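Local structure of ABC transporter substrate-binding protein (Staphylococcus aureus subsp. aureus NCTC 8325, 3UN6) at residues Asn73-Leu78 and Gly141-Tyr146; Gly282-Lys287 and Ser316-Ala321; Ser289-Ile294 and Asp310-Pro315; Thr296-Lys299 and Leu303-Pro306. The protein is of uncharacterised function but binds zinc and probably serves as the substrate-binding component of an ABC-type import system. All coordinates share one frame; numbering follows the deposited sequence.

Interaction 1 comes first along the chain and is complete before the others open. It closes a long loop between helix 75-83, beside the five-stranded sheet, and the end of strand 138-142 in the other sheet. The other three lie in the C-terminal part and nest inside one another. Interaction 2 joins the loop 282-287 to the last helix, 316-320, and encloses interaction 3, which sets helix 288-300 against 310-315. Inside that, interaction 4 folds the loop 303-306 back on the end of the same helix. Ile286 touches Val313, linking interactions 2 and 3. Tyr146 packs on Phe304, so interaction 4 also meets the second segment of interaction 1.

Interaction 1 of 4, residues Asn73-Leu78 and Gly141-Tyr146; sequences NNWPDL and GIPHRY. With PO4 (phosphate ion), chain F; PO4 (phosphate ion), chain E.
Where the two sheets of the periplasmic-binding-protein fold come together, Trp75 at the start of helix 75-83 meets Pro143 and His144 just past strand 138-142. The indole brings its pyrrole edge, near its own plane, to Pro143 CB, with Trp75 NE1 3.5 Å away. The indole and the proline ring run alongside each other in the same direction, and buried NE1 has no polar partner. Trp75 CB and Pro76 CG border the imidazole of His144, Pro76 at its edge. A water bridges the backbones, accepting from Trp75 N and donating to Pro143 O at 2.9 Å. Asn74 caps the helix, its OD1 taking the hydrogen of Asp77 N, while its ND2 donates to Asp77 OD2. The imidazole is pinned at both nitrogens in its plane. His144 ND1 accepts from Tyr146 N at 3.1 Å. His144 NE2 donates to O2 of the chain F phosphate at 2.6 Å and 171°. Arg145 adds NH1 to O1 and NH2 to O3 of that phosphate, and its NE and NH2 both reach O2 of the chain E phosphate. Glu171 pairs with NH1 as well. Both phosphates probably come from the crystallisation liquor. The Trp75 side chain comes within about 4 Å of the zinc ion at its nearest atom, bordering the His46, Cys220 and Cys221 site, consistent with the interlobe cleft in which periplasmic-binding-protein folds hold their ligands.

Interaction 2 of 4, residues Gly282-Lys287 and Ser316-Ala321; sequences GDLTIK and SLYKEA
One face of the Tyr318 ring carries the backbone of Leu284, whose C sits 3.8 Å above the ring plane and toward the rim, while a water lies at the ring edge, in plane, by the hydroxyl. Thr285 OG1 and Asp283 OD1 both come nearest at Tyr318 CE2, obliquely, Thr285 OG1 at 3.3 Å; the Asp283 carboxylate has its plane 10° from that of the ring. The contact ties the short helix 316-320, near the C terminus, to the Asx turn in the loop between strand 279-280 and helix 288-300. Tyr318 reaches across because its CG stands opposite the backbone N (chi1 -171°), which sends the ring off the helix and into the loop. There Tyr318 OH accepts a nearly straight bond from Leu284 N, 2.8 Å long at 172°. The hydroxyl donates to the water, 2.5 Å from OH, and that water in turn donates to Gly282 O, so the hydroxyl has two polar partners, one donor and one acceptor. Leu284 CB adds apolar contact to Tyr318 CZ at 4.0 Å. Lys245 of helix 234-250 makes a cation-pi contact with the same ring and donates to Tyr318 O. Asp283 O hydrogen-bonds to His115 NE2. Within the turn, Asp283 OD1 is gripped twice: Thr285 N comes nearly along the C-O axis at 2.9 Å, and Thr285 OG1 takes the syn lone pair at 2.6 Å.

Interaction 3 of 4, residues Ser289-Ile294 and Asp310-Pro315; sequences SGYQEI and DDFVEP
Tyr291 OH is held by a hydrogen bond with Pro307 O, which fixes the outer end of a ring that packs against Phe312 and Val313. The two aromatic rings meet at their rims without overlap of their faces: their centroids are 5.6 Å apart and their planes differ by 25°. The touching corners are Tyr291 CE2 and Phe312 CD2, 3.4 Å apart. Tyr291 OH also sits by CB and CD2 of Phe312, each 3.7 Å away. Tyr291 extends from helix 288-300, and Phe312 closes the short helix 309-312; the contact therefore packs helix 288-300 against the end of helix 309-312, in the C-terminal part that lies against strand 108-110 of the five-stranded sheet. Both rings have their CG opposite the backbone N (chi1 -178° for Tyr291), pointing each out of its helix toward the other segment. From Val313, the first residue beyond helical geometry, CG2 sits over one face of the tyrosine, 4.1 Å above the plane and offset toward the rim. Phe312 also rests on Ile94 and Met98 of helix 94-102, while the backbones of Phe312 and Glu314 hydrogen-bond to Ala109 in strand 108-110.

Interaction 4 of 4, residues Thr296-Lys299 and Leu303-Pro306; sequences TLVK and LFNP
Val298 lays one methyl over the centre of the Phe304 ring, the two side chains running at an oblique angle: CG1 stands 3.7 Å from the centroid and 11° off the ring normal, a CH-pi contact made face on. Its branching places CG1 opposite the backbone N and aims it at the returning chain, where Val298 CG1 also meets Phe304 O at 3.3 Å and Pro306 CB at 4.2 Å. Phe304 has its CG between its backbone N and carbonyl carbon (chi1 57°), so the ring turns its face to the Val298 methyl although its CB starts away from the helix. Leu303 N donates to Val298 O at 3.0 Å, closing the turn at the end of helix 288-300 with a bond across five residues. Lys299, which is exposed, bends at chi2 and brings CE to 3.6 Å from Asn305 OD1, and its CG packs on Pro306 CD. Phe304 also stands edge-to-face with Tyr146, joining this turn to the loop after strand 138-142, and Met98 and Lys99 of helix 94-102 pack on it. One backbone hydrogen bond and otherwise apolar packing, much of it on Val298 CG1, join the loop to the helix; no salt bridge crosses the contact.

Interaction 1 of 4, residues Asn73-Leu78 and Gly141-Tyr146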
loop_
_atom_site.group_PDB
_atom_site.type_symbol
_atom_site.label_atom_id
_atom_site.label_comp_id
_atom_site.label_asym_id
_atom_site.label_seq_id
_atom_site.Cartn_x
_atom_site.Cartn_y
_atom_site.Cartn_z
ATOM N N ASN A 73 -1.171 11.620 -6.463
ATOM C CA ASN A 73 -2.279 11.807 -5.509
ATOM C C ASN A 73 -3.328 10.696 -5.604
ATOM O O ASN A 73 -4.207 10.613 -4.771
ATOM C CB ASN A 73 -3.016 13.130 -5.778
ATOM C CG ASN A 73 -2.098 14.337 -5.784
ATOM O OD1 ASN A 73 -2.247 15.240 -6.630
ATOM N ND2 ASN A 73 -1.143 14.370 -4.852
ATOM N N ASN A 74 -3.255 9.880 -6.646
ATOM C CA ASN A 74 -4.214 8.792 -6.866
ATOM C C ASN A 74 -3.560 7.640 -7.609
ATOM O O ASN A 74 -2.546 7.825 -8.291
ATOM C CB ASN A 74 -5.403 9.283 -7.680
ATOM C CG ASN A 74 -4.992 9.836 -9.040
ATOM O OD1 ASN A 74 -4.969 9.119 -10.045
ATOM N ND2 ASN A 74 -4.601 11.094 -9.060
ATOM N N TRP A 75 -4.167 6.464 -7.500
ATOM C CA TRP A 75 -3.616 5.256 -8.108
ATOM C C TRP A 75 -3.621 5.174 -9.641
ATOM O O TRP A 75 -2.620 4.751 -10.228
ATOM C CB TRP A 75 -4.247 4.020 -7.496
ATOM C CG TRP A 75 -3.916 3.882 -6.051
ATOM C CD1 TRP A 75 -4.762 4.046 -5.005
ATOM C CD2 TRP A 75 -2.641 3.576 -5.494
ATOM N NE1 TRP A 75 -4.104 3.848 -3.822
ATOM C CE2 TRP A 75 -2.794 3.549 -4.097
ATOM C CE3 TRP A 75 -1.384 3.301 -6.042
ATOM C CZ2 TRP A 75 -1.745 3.262 -3.239
ATOM C CZ3 TRP A 75 -0.342 3.030 -5.197
ATOM C CH2 TRP A 75 -0.522 3.010 -3.801
ATOM N N PRO A 76 -4.713 5.581 -10.299
ATOM C CA PRO A 76 -4.671 5.525 -11.768
ATOM C C PRO A 76 -3.536 6.358 -12.396
ATOM O O PRO A 76 -2.859 5.871 -13.295
ATOM C CB PRO A 76 -6.059 6.052 -12.175
ATOM C CG PRO A 76 -6.937 5.629 -11.029
ATOM C CD PRO A 76 -6.070 5.843 -9.797
ATOM N N ASP A 77 -3.302 7.586 -11.924
ATOM C CA ASP A 77 -2.182 8.393 -12.450
ATOM C C ASP A 77 -0.838 7.693 -12.265
ATOM O O ASP A 77 0.030 7.716 -13.146
ATOM C CB ASP A 77 -2.095 9.731 -11.749
ATOM C CG ASP A 77 -3.175 10.684 -12.169
ATOM O OD1 ASP A 77 -3.920 10.353 -13.115
ATOM O OD2 ASP A 77 -3.270 11.769 -11.546
ATOM N N LEU A 78 -0.656 7.097 -11.102
ATOM C CA LEU A 78 0.585 6.387 -10.810
ATOM C C LEU A 78 0.781 5.181 -11.782
ATOM O O LEU A 78 1.866 5.012 -12.364
ATOM C CB LEU A 78 0.632 5.980 -9.340
ATOM C CG LEU A 78 1.834 5.151 -8.878
ATOM C CD1 LEU A 78 2.132 5.387 -7.360
ATOM C CD2 LEU A 78 1.650 3.675 -9.163
ATOM N N GLY A 141 -15.804 4.136 0.774
ATOM C CA GLY A 141 -14.776 4.645 -0.115
ATOM C C GLY A 141 -13.619 3.648 -0.081
ATOM O O GLY A 141 -13.314 3.086 0.978
ATOM N N ILE A 142 -13.041 3.354 -1.245
ATOM C CA ILE A 142 -11.840 2.494 -1.344
ATOM C C ILE A 142 -10.881 3.197 -2.308
ATOM O O ILE A 142 -11.309 4.012 -3.127
ATOM C CB ILE A 142 -12.152 1.016 -1.806
ATOM C CG1 ILE A 142 -12.999 1.007 -3.099
ATOM C CG2 ILE A 142 -12.871 0.276 -0.693
ATOM C CD1 ILE A 142 -13.215 -0.371 -3.761
ATOM N N PRO A 143 -9.575 2.916 -2.203
ATOM C CA PRO A 143 -8.637 3.616 -3.097
ATOM C C PRO A 143 -8.678 3.183 -4.578
ATOM O O PRO A 143 -8.326 3.958 -5.473
ATOM C CB PRO A 143 -7.263 3.335 -2.464
ATOM C CG PRO A 143 -7.523 2.624 -1.196
ATOM C CD PRO A 143 -8.889 2.056 -1.237
ATOM N N HIS A 144 -9.098 1.953 -4.817
ATOM C CA HIS A 144 -9.216 1.386 -6.151
ATOM C C HIS A 144 -10.010 0.085 -6.012
ATOM O O HIS A 144 -9.985 -0.546 -4.955
ATOM C CB HIS A 144 -7.828 1.057 -6.740
ATOM C CG HIS A 144 -7.829 0.907 -8.229
ATOM N ND1 HIS A 144 -8.202 -0.258 -8.865
ATOM C CD2 HIS A 144 -7.536 1.794 -9.209
ATOM C CE1 HIS A 144 -8.130 -0.080 -10.175
ATOM N NE2 HIS A 144 -7.726 1.156 -10.410
ATOM N N ARG A 145 -10.728 -0.310 -7.054
ATOM C CA ARG A 145 -11.452 -1.597 -7.000
ATOM C C ARG A 145 -10.488 -2.798 -6.786
ATOM O O ARG A 145 -10.858 -3.783 -6.181
ATOM C CB ARG A 145 -12.302 -1.805 -8.241
ATOM C CG ARG A 145 -11.571 -1.759 -9.564
ATOM C CD ARG A 145 -12.611 -1.627 -10.659
ATOM N NE ARG A 145 -12.044 -1.570 -11.992
ATOM C CZ ARG A 145 -11.492 -0.493 -12.541
ATOM N NH1 ARG A 145 -11.356 0.640 -11.856
ATOM N NH2 ARG A 145 -11.040 -0.565 -13.780
ATOM N N TYR A 146 -9.268 -2.707 -7.302
ATOM C CA TYR A 146 -8.282 -3.774 -7.124
ATOM C C TYR A 146 -7.402 -3.372 -5.975
ATOM O O TYR A 146 -6.316 -2.801 -6.161
ATOM C CB TYR A 146 -7.486 -4.021 -8.416
ATOM C CG TYR A 146 -8.405 -4.241 -9.615
ATOM C CD1 TYR A 146 -9.378 -5.234 -9.588
ATOM C CD2 TYR A 146 -8.275 -3.483 -10.777
ATOM C CE1 TYR A 146 -10.228 -5.440 -10.674
ATOM C CE2 TYR A 146 -9.125 -3.681 -11.861
ATOM C CZ TYR A 146 -10.091 -4.669 -11.800
ATOM O OH TYR A 146 -10.938 -4.881 -12.862
HETATM P P PO4 F . -8.805 2.610 -13.454
HETATM O O1 PO4 F . -9.773 2.979 -12.360
HETATM O O2 PO4 F . -7.533 2.049 -12.874
HETATM O O3 PO4 F . -9.408 1.537 -14.327
HETATM O O4 PO4 F . -8.539 3.838 -14.285
HETATM P P PO4 E . -11.489 -3.750 -15.974
HETATM O O1 PO4 E . -12.408 -2.751 -16.626
HETATM O O2 PO4 E . -11.138 -3.277 -14.586
HETATM O O3 PO4 E . -12.195 -5.085 -15.879
HETATM O O4 PO4 E . -10.211 -3.910 -16.756
HETATM O O HOH W 1 -6.974 6.499 -6.021
#

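Interaction 2 of 4, residues Gly282-Lys287 and Ser316-Ala321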
loop_
_atom_site.group_PDB
_atom_site.type_symbol
_atom_site.label_atom_id
_atom_site.label_comp_id
_atom_site.label_asym_id
_atom_site.label_seq_id
_atom_site.Cartn_x
_atom_site.Cartn_y
_atom_site.Cartn_z
ATOM N N GLY A 282 10.622 -4.177 8.470
ATOM C CA GLY A 282 11.472 -5.356 8.715
ATOM C C GLY A 282 11.691 -6.244 7.498
ATOM O O GLY A 282 12.188 -5.791 6.455
ATOM N N ASP A 283 11.358 -7.523 7.639
ATOM C CA ASP A 283 11.513 -8.479 6.554
ATOM C C ASP A 283 10.427 -8.200 5.539
ATOM O O ASP A 283 9.241 -8.400 5.818
ATOM C CB ASP A 283 11.403 -9.905 7.104
ATOM C CG ASP A 283 11.566 -10.970 6.034
ATOM O OD1 ASP A 283 11.542 -10.654 4.821
ATOM O OD2 ASP A 283 11.696 -12.140 6.424
ATOM N N LEU A 284 10.829 -7.726 4.365
ATOM C CA LEU A 284 9.884 -7.372 3.335
ATOM C C LEU A 284 9.843 -8.404 2.188
ATOM O O LEU A 284 9.480 -8.083 1.055
ATOM C CB LEU A 284 10.192 -5.950 2.822
ATOM C CG LEU A 284 10.097 -4.830 3.852
ATOM C CD1 LEU A 284 10.516 -3.468 3.238
ATOM C CD2 LEU A 284 8.697 -4.714 4.431
ATOM N N THR A 285 10.211 -9.649 2.481
ATOM C CA THR A 285 10.119 -10.728 1.490
ATOM C C THR A 285 8.649 -10.919 1.094
ATOM O O THR A 285 7.766 -10.936 1.965
ATOM C CB THR A 285 10.573 -12.046 2.100
ATOM O OG1 THR A 285 11.928 -11.935 2.536
ATOM C CG2 THR A 285 10.479 -13.222 1.080
ATOM N N ILE A 286 8.382 -11.053 -0.197
ATOM C CA ILE A 286 7.049 -11.404 -0.658
ATOM C C ILE A 286 6.996 -12.933 -0.584
ATOM O O ILE A 286 7.534 -13.631 -1.444
ATOM C CB ILE A 286 6.777 -10.981 -2.096
ATOM C CG1 ILE A 286 6.813 -9.447 -2.228
ATOM C CG2 ILE A 286 5.420 -11.510 -2.522
ATOM C CD1 ILE A 286 6.600 -8.946 -3.688
ATOM N N LYS A 287 6.398 -13.454 0.463
ATOM C CA LYS A 287 6.373 -14.890 0.657
ATOM C C LYS A 287 5.276 -15.548 -0.157
ATOM O O LYS A 287 4.198 -14.960 -0.375
ATOM C CB LYS A 287 6.229 -15.238 2.136
ATOM C CG LYS A 287 7.387 -14.766 2.981
ATOM C CD LYS A 287 7.205 -15.196 4.405
ATOM C CE LYS A 287 8.175 -14.502 5.330
ATOM N NZ LYS A 287 7.978 -14.986 6.741
ATOM N N SER A 316 14.382 -13.002 -6.194
ATOM C CA SER A 316 15.854 -13.176 -6.100
ATOM C C SER A 316 16.629 -11.947 -5.598
ATOM O O SER A 316 17.574 -12.074 -4.814
ATOM C CB SER A 316 16.447 -13.649 -7.443
ATOM O OG SER A 316 16.195 -12.700 -8.480
ATOM N N LEU A 317 16.249 -10.760 -6.055
ATOM C CA LEU A 317 16.962 -9.528 -5.673
ATOM C C LEU A 317 16.932 -9.280 -4.174
ATOM O O LEU A 317 17.959 -8.949 -3.580
ATOM C CB LEU A 317 16.438 -8.294 -6.444
ATOM C CG LEU A 317 17.015 -8.004 -7.860
ATOM C CD1 LEU A 317 16.725 -9.110 -8.849
ATOM C CD2 LEU A 317 16.497 -6.664 -8.402
ATOM N N TYR A 318 15.771 -9.468 -3.558
ATOM C CA TYR A 318 15.641 -9.239 -2.134
ATOM C C TYR A 318 16.309 -10.352 -1.334
ATOM O O TYR A 318 16.933 -10.087 -0.315
ATOM C CB TYR A 318 14.166 -9.087 -1.737
ATOM C CG TYR A 318 13.984 -8.646 -0.314
ATOM C CD1 TYR A 318 13.964 -7.287 0.013
ATOM C CD2 TYR A 318 13.858 -9.568 0.704
ATOM C CE1 TYR A 318 13.813 -6.874 1.303
ATOM C CE2 TYR A 318 13.700 -9.152 2.027
ATOM C CZ TYR A 318 13.680 -7.811 2.316
ATOM O OH TYR A 318 13.545 -7.372 3.617
ATOM N N LYS A 319 16.185 -11.594 -1.799
ATOM C CA LYS A 319 16.807 -12.719 -1.107
ATOM C C LYS A 319 18.329 -12.619 -1.142
ATOM O O LYS A 319 18.983 -12.834 -0.132
ATOM C CB LYS A 319 16.359 -14.049 -1.728
ATOM C CG LYS A 319 17.192 -15.228 -1.283
ATOM C CD LYS A 319 16.775 -16.485 -1.979
ATOM C CE LYS A 319 17.649 -17.660 -1.555
ATOM N NZ LYS A 319 17.197 -18.939 -2.184
ATOM N N GLU A 320 18.894 -12.279 -2.295
ATOM C CA GLU A 320 20.354 -12.171 -2.426
ATOM C C GLU A 320 20.925 -10.955 -1.707
ATOM O O GLU A 320 22.083 -10.967 -1.322
ATOM C CB GLU A 320 20.778 -12.105 -3.886
ATOM C CG GLU A 320 20.440 -13.335 -4.694
ATOM C CD GLU A 320 20.815 -13.167 -6.158
ATOM O OE1 GLU A 320 21.682 -12.304 -6.459
ATOM O OE2 GLU A 320 20.245 -13.896 -6.999
ATOM N N ALA A 321 20.122 -9.908 -1.552
ATOM C CA ALA A 321 20.578 -8.701 -0.868
ATOM C C ALA A 321 20.879 -9.062 0.579
ATOM O O ALA A 321 20.128 -9.824 1.204
ATOM C CB ALA A 321 19.525 -7.598 -0.930
HETATM O O HOH W 2 13.787 -5.073 4.518
#

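Interaction 3 of 4, residues Ser289-Ile294 and Asp310-Pro315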
loop_
_atom_site.group_PDB
_atom_site.type_symbol
_atom_site.label_atom_id
_atom_site.label_comp_id
_atom_site.label_asym_id
_atom_site.label_seq_id
_atom_site.Cartn_x
_atom_site.Cartn_y
_atom_site.Cartn_z
ATOM N N SER A 289 3.259 -17.875 0.627
ATOM C CA SER A 289 2.044 -18.045 1.416
ATOM C C SER A 289 1.217 -16.758 1.445
ATOM O O SER A 289 -0.011 -16.774 1.251
ATOM C CB SER A 289 2.404 -18.517 2.839
ATOM O OG SER A 289 3.266 -17.571 3.466
ATOM N N GLY A 290 1.888 -15.634 1.672
ATOM C CA GLY A 290 1.203 -14.347 1.686
ATOM C C GLY A 290 0.645 -14.005 0.323
ATOM O O GLY A 290 -0.469 -13.461 0.201
ATOM N N TYR A 291 1.410 -14.310 -0.718
ATOM C CA TYR A 291 0.954 -14.040 -2.083
ATOM C C TYR A 291 -0.265 -14.925 -2.422
ATOM O O TYR A 291 -1.251 -14.479 -3.041
ATOM C CB TYR A 291 2.088 -14.254 -3.100
ATOM C CG TYR A 291 1.656 -13.948 -4.500
ATOM C CD1 TYR A 291 1.310 -14.956 -5.393
ATOM C CD2 TYR A 291 1.552 -12.629 -4.927
ATOM C CE1 TYR A 291 0.877 -14.643 -6.705
ATOM C CE2 TYR A 291 1.120 -12.326 -6.189
ATOM C CZ TYR A 291 0.788 -13.333 -7.079
ATOM O OH TYR A 291 0.374 -12.982 -8.348
ATOM N N GLN A 292 -0.201 -16.179 -1.998
ATOM C CA GLN A 292 -1.266 -17.101 -2.270
ATOM C C GLN A 292 -2.572 -16.653 -1.603
ATOM O O GLN A 292 -3.662 -16.878 -2.143
ATOM C CB GLN A 292 -0.871 -18.509 -1.822
ATOM C CG GLN A 292 -1.835 -19.571 -2.334
ATOM C CD GLN A 292 -1.678 -19.883 -3.834
ATOM O OE1 GLN A 292 -2.413 -19.365 -4.668
ATOM N NE2 GLN A 292 -0.720 -20.731 -4.163
ATOM N N GLU A 293 -2.475 -16.026 -0.428
ATOM C CA GLU A 293 -3.674 -15.519 0.257
ATOM C C GLU A 293 -4.371 -14.465 -0.600
ATOM O O GLU A 293 -5.606 -14.444 -0.690
ATOM C CB GLU A 293 -3.320 -14.891 1.610
ATOM C CG GLU A 293 -4.525 -14.410 2.414
ATOM C CD GLU A 293 -4.144 -13.912 3.819
ATOM O OE1 GLU A 293 -3.280 -13.006 3.940
ATOM O OE2 GLU A 293 -4.730 -14.429 4.796
ATOM N N ILE A 294 -3.588 -13.563 -1.194
ATOM C CA ILE A 294 -4.162 -12.512 -2.072
ATOM C C ILE A 294 -4.761 -13.114 -3.338
ATOM O O ILE A 294 -5.866 -12.730 -3.750
ATOM C CB ILE A 294 -3.140 -11.406 -2.438
ATOM C CG1 ILE A 294 -2.672 -10.678 -1.157
ATOM C CG2 ILE A 294 -3.767 -10.372 -3.480
ATOM C CD1 ILE A 294 -3.829 -10.111 -0.305
ATOM N N ASP A 310 5.513 -17.127 -9.837
ATOM C CA ASP A 310 6.702 -17.035 -10.711
ATOM C C ASP A 310 6.542 -16.065 -11.896
ATOM O O ASP A 310 7.525 -15.626 -12.472
ATOM C CB ASP A 310 7.127 -18.419 -11.196
ATOM C CG ASP A 310 7.742 -19.267 -10.084
ATOM O OD1 ASP A 310 8.228 -18.687 -9.095
ATOM O OD2 ASP A 310 7.767 -20.503 -10.200
ATOM N N ASP A 311 5.320 -15.714 -12.250
ATOM C CA ASP A 311 5.119 -14.782 -13.337
ATOM C C ASP A 311 5.079 -13.345 -12.864
ATOM O O ASP A 311 5.362 -12.434 -13.643
ATOM C CB ASP A 311 3.829 -15.098 -14.063
ATOM C CG ASP A 311 3.871 -16.445 -14.758
ATOM O OD1 ASP A 311 4.957 -16.825 -15.264
ATOM O OD2 ASP A 311 2.815 -17.119 -14.803
ATOM N N PHE A 312 4.732 -13.138 -11.594
ATOM C CA PHE A 312 4.575 -11.788 -11.037
ATOM C C PHE A 312 5.730 -11.391 -10.127
ATOM O O PHE A 312 6.248 -10.283 -10.209
ATOM C CB PHE A 312 3.245 -11.746 -10.270
ATOM C CG PHE A 312 2.942 -10.435 -9.607
ATOM C CD1 PHE A 312 2.649 -9.303 -10.361
ATOM C CD2 PHE A 312 2.896 -10.341 -8.235
ATOM C CE1 PHE A 312 2.367 -8.101 -9.748
ATOM C CE2 PHE A 312 2.602 -9.136 -7.618
ATOM C CZ PHE A 312 2.341 -8.022 -8.368
ATOM N N VAL A 313 6.136 -12.309 -9.265
ATOM C CA VAL A 313 7.134 -12.017 -8.282
ATOM C C VAL A 313 8.518 -12.450 -8.716
ATOM O O VAL A 313 8.691 -13.532 -9.267
ATOM C CB VAL A 313 6.801 -12.725 -6.939
ATOM C CG1 VAL A 313 7.873 -12.418 -5.891
ATOM C CG2 VAL A 313 5.388 -12.320 -6.440
ATOM N N GLU A 314 9.493 -11.566 -8.508
ATOM C CA GLU A 314 10.901 -11.895 -8.725
ATOM C C GLU A 314 11.590 -11.706 -7.364
ATOM O O GLU A 314 12.091 -10.612 -7.045
ATOM C CB GLU A 314 11.550 -11.042 -9.805
ATOM C CG GLU A 314 13.022 -11.416 -9.997
ATOM C CD GLU A 314 13.201 -12.925 -10.183
ATOM O OE1 GLU A 314 13.823 -13.578 -9.302
ATOM O OE2 GLU A 314 12.647 -13.468 -11.171
ATOM N N PRO A 315 11.628 -12.774 -6.556
ATOM C CA PRO A 315 12.149 -12.673 -5.205
ATOM C C PRO A 315 13.670 -12.806 -5.085
ATOM O O PRO A 315 14.196 -12.717 -3.969
ATOM C CB PRO A 315 11.488 -13.861 -4.523
ATOM C CG PRO A 315 11.513 -14.908 -5.594
ATOM C CD PRO A 315 11.330 -14.174 -6.904
#

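Interaction 4 of 4, residues Thr296-Lys299 and Leu303-Pro306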
loop_
_atom_site.group_PDB
_atom_site.type_symbol
_atom_site.label_atom_id
_atom_site.label_comp_id
_atom_site.label_asym_id
_atom_site.label_seq_id
_atom_site.Cartn_x
_atom_site.Cartn_y
_atom_site.Cartn_z
ATOM N N THR A 296 -6.028 -16.060 -3.727
ATOM C CA THR A 296 -7.232 -16.759 -3.321
ATOM C C THR A 296 -8.409 -15.806 -3.223
ATOM O O THR A 296 -9.498 -16.076 -3.745
ATOM C CB THR A 296 -7.031 -17.435 -1.949
ATOM O OG1 THR A 296 -6.175 -18.567 -2.104
ATOM C CG2 THR A 296 -8.355 -17.872 -1.373
ATOM N N LEU A 297 -8.175 -14.685 -2.557
ATOM C CA LEU A 297 -9.196 -13.678 -2.342
ATOM C C LEU A 297 -9.628 -12.974 -3.654
ATOM O O LEU A 297 -10.797 -12.722 -3.854
ATOM C CB LEU A 297 -8.715 -12.661 -1.293
ATOM C CG LEU A 297 -8.451 -13.175 0.135
ATOM C CD1 LEU A 297 -7.896 -12.047 0.995
ATOM C CD2 LEU A 297 -9.729 -13.764 0.792
ATOM N N VAL A 298 -8.675 -12.668 -4.529
ATOM C CA VAL A 298 -8.959 -12.059 -5.843
ATOM C C VAL A 298 -9.797 -13.031 -6.685
ATOM O O VAL A 298 -10.770 -12.634 -7.341
ATOM C CB VAL A 298 -7.633 -11.747 -6.588
ATOM C CG1 VAL A 298 -7.861 -11.542 -8.087
ATOM C CG2 VAL A 298 -6.890 -10.558 -5.923
ATOM N N LYS A 299 -9.438 -14.311 -6.636
ATOM C CA LYS A 299 -10.148 -15.360 -7.395
ATOM C C LYS A 299 -11.558 -15.528 -6.812
ATOM O O LYS A 299 -12.562 -15.605 -7.534
ATOM C CB LYS A 299 -9.408 -16.713 -7.259
ATOM C CG LYS A 299 -9.186 -17.487 -8.531
ATOM C CD LYS A 299 -10.370 -17.589 -9.416
ATOM C CE LYS A 299 -10.037 -18.492 -10.568
ATOM N NZ LYS A 299 -11.108 -18.488 -11.547
ATOM N N LEU A 303 -12.472 -10.960 -9.124
ATOM C CA LEU A 303 -11.897 -9.691 -9.577
ATOM C C LEU A 303 -11.253 -9.817 -10.972
ATOM O O LEU A 303 -11.570 -9.050 -11.885
ATOM C CB LEU A 303 -10.912 -9.125 -8.553
ATOM C CG LEU A 303 -11.509 -8.704 -7.207
ATOM C CD1 LEU A 303 -10.426 -8.040 -6.357
ATOM C CD2 LEU A 303 -12.674 -7.761 -7.375
ATOM N N PHE A 304 -10.372 -10.791 -11.128
ATOM C CA PHE A 304 -9.684 -11.056 -12.406
ATOM C C PHE A 304 -8.903 -12.347 -12.178
ATOM O O PHE A 304 -8.787 -12.771 -11.025
ATOM C CB PHE A 304 -8.745 -9.893 -12.810
ATOM C CG PHE A 304 -7.701 -9.552 -11.771
ATOM C CD1 PHE A 304 -7.974 -8.632 -10.766
ATOM C CD2 PHE A 304 -6.444 -10.159 -11.795
ATOM C CE1 PHE A 304 -7.022 -8.311 -9.808
ATOM C CE2 PHE A 304 -5.494 -9.862 -10.828
ATOM C CZ PHE A 304 -5.781 -8.926 -9.830
ATOM N N ASN A 305 -8.405 -13.007 -13.222
ATOM C CA ASN A 305 -7.605 -14.210 -12.958
ATOM C C ASN A 305 -6.204 -13.757 -12.618
ATOM O O ASN A 305 -5.535 -13.137 -13.457
ATOM C CB ASN A 305 -7.597 -15.242 -14.081
ATOM C CG ASN A 305 -6.982 -16.577 -13.619
ATOM O OD1 ASN A 305 -7.698 -17.472 -13.157
ATOM N ND2 ASN A 305 -5.650 -16.669 -13.644
ATOM N N PRO A 306 -5.761 -14.049 -11.375
ATOM C CA PRO A 306 -4.466 -13.572 -10.923
ATOM C C PRO A 306 -3.295 -14.324 -11.547
ATOM O O PRO A 306 -3.433 -15.503 -11.903
ATOM C CB PRO A 306 -4.519 -13.794 -9.396
ATOM C CG PRO A 306 -5.413 -14.951 -9.220
ATOM C CD PRO A 306 -6.403 -14.924 -10.371
#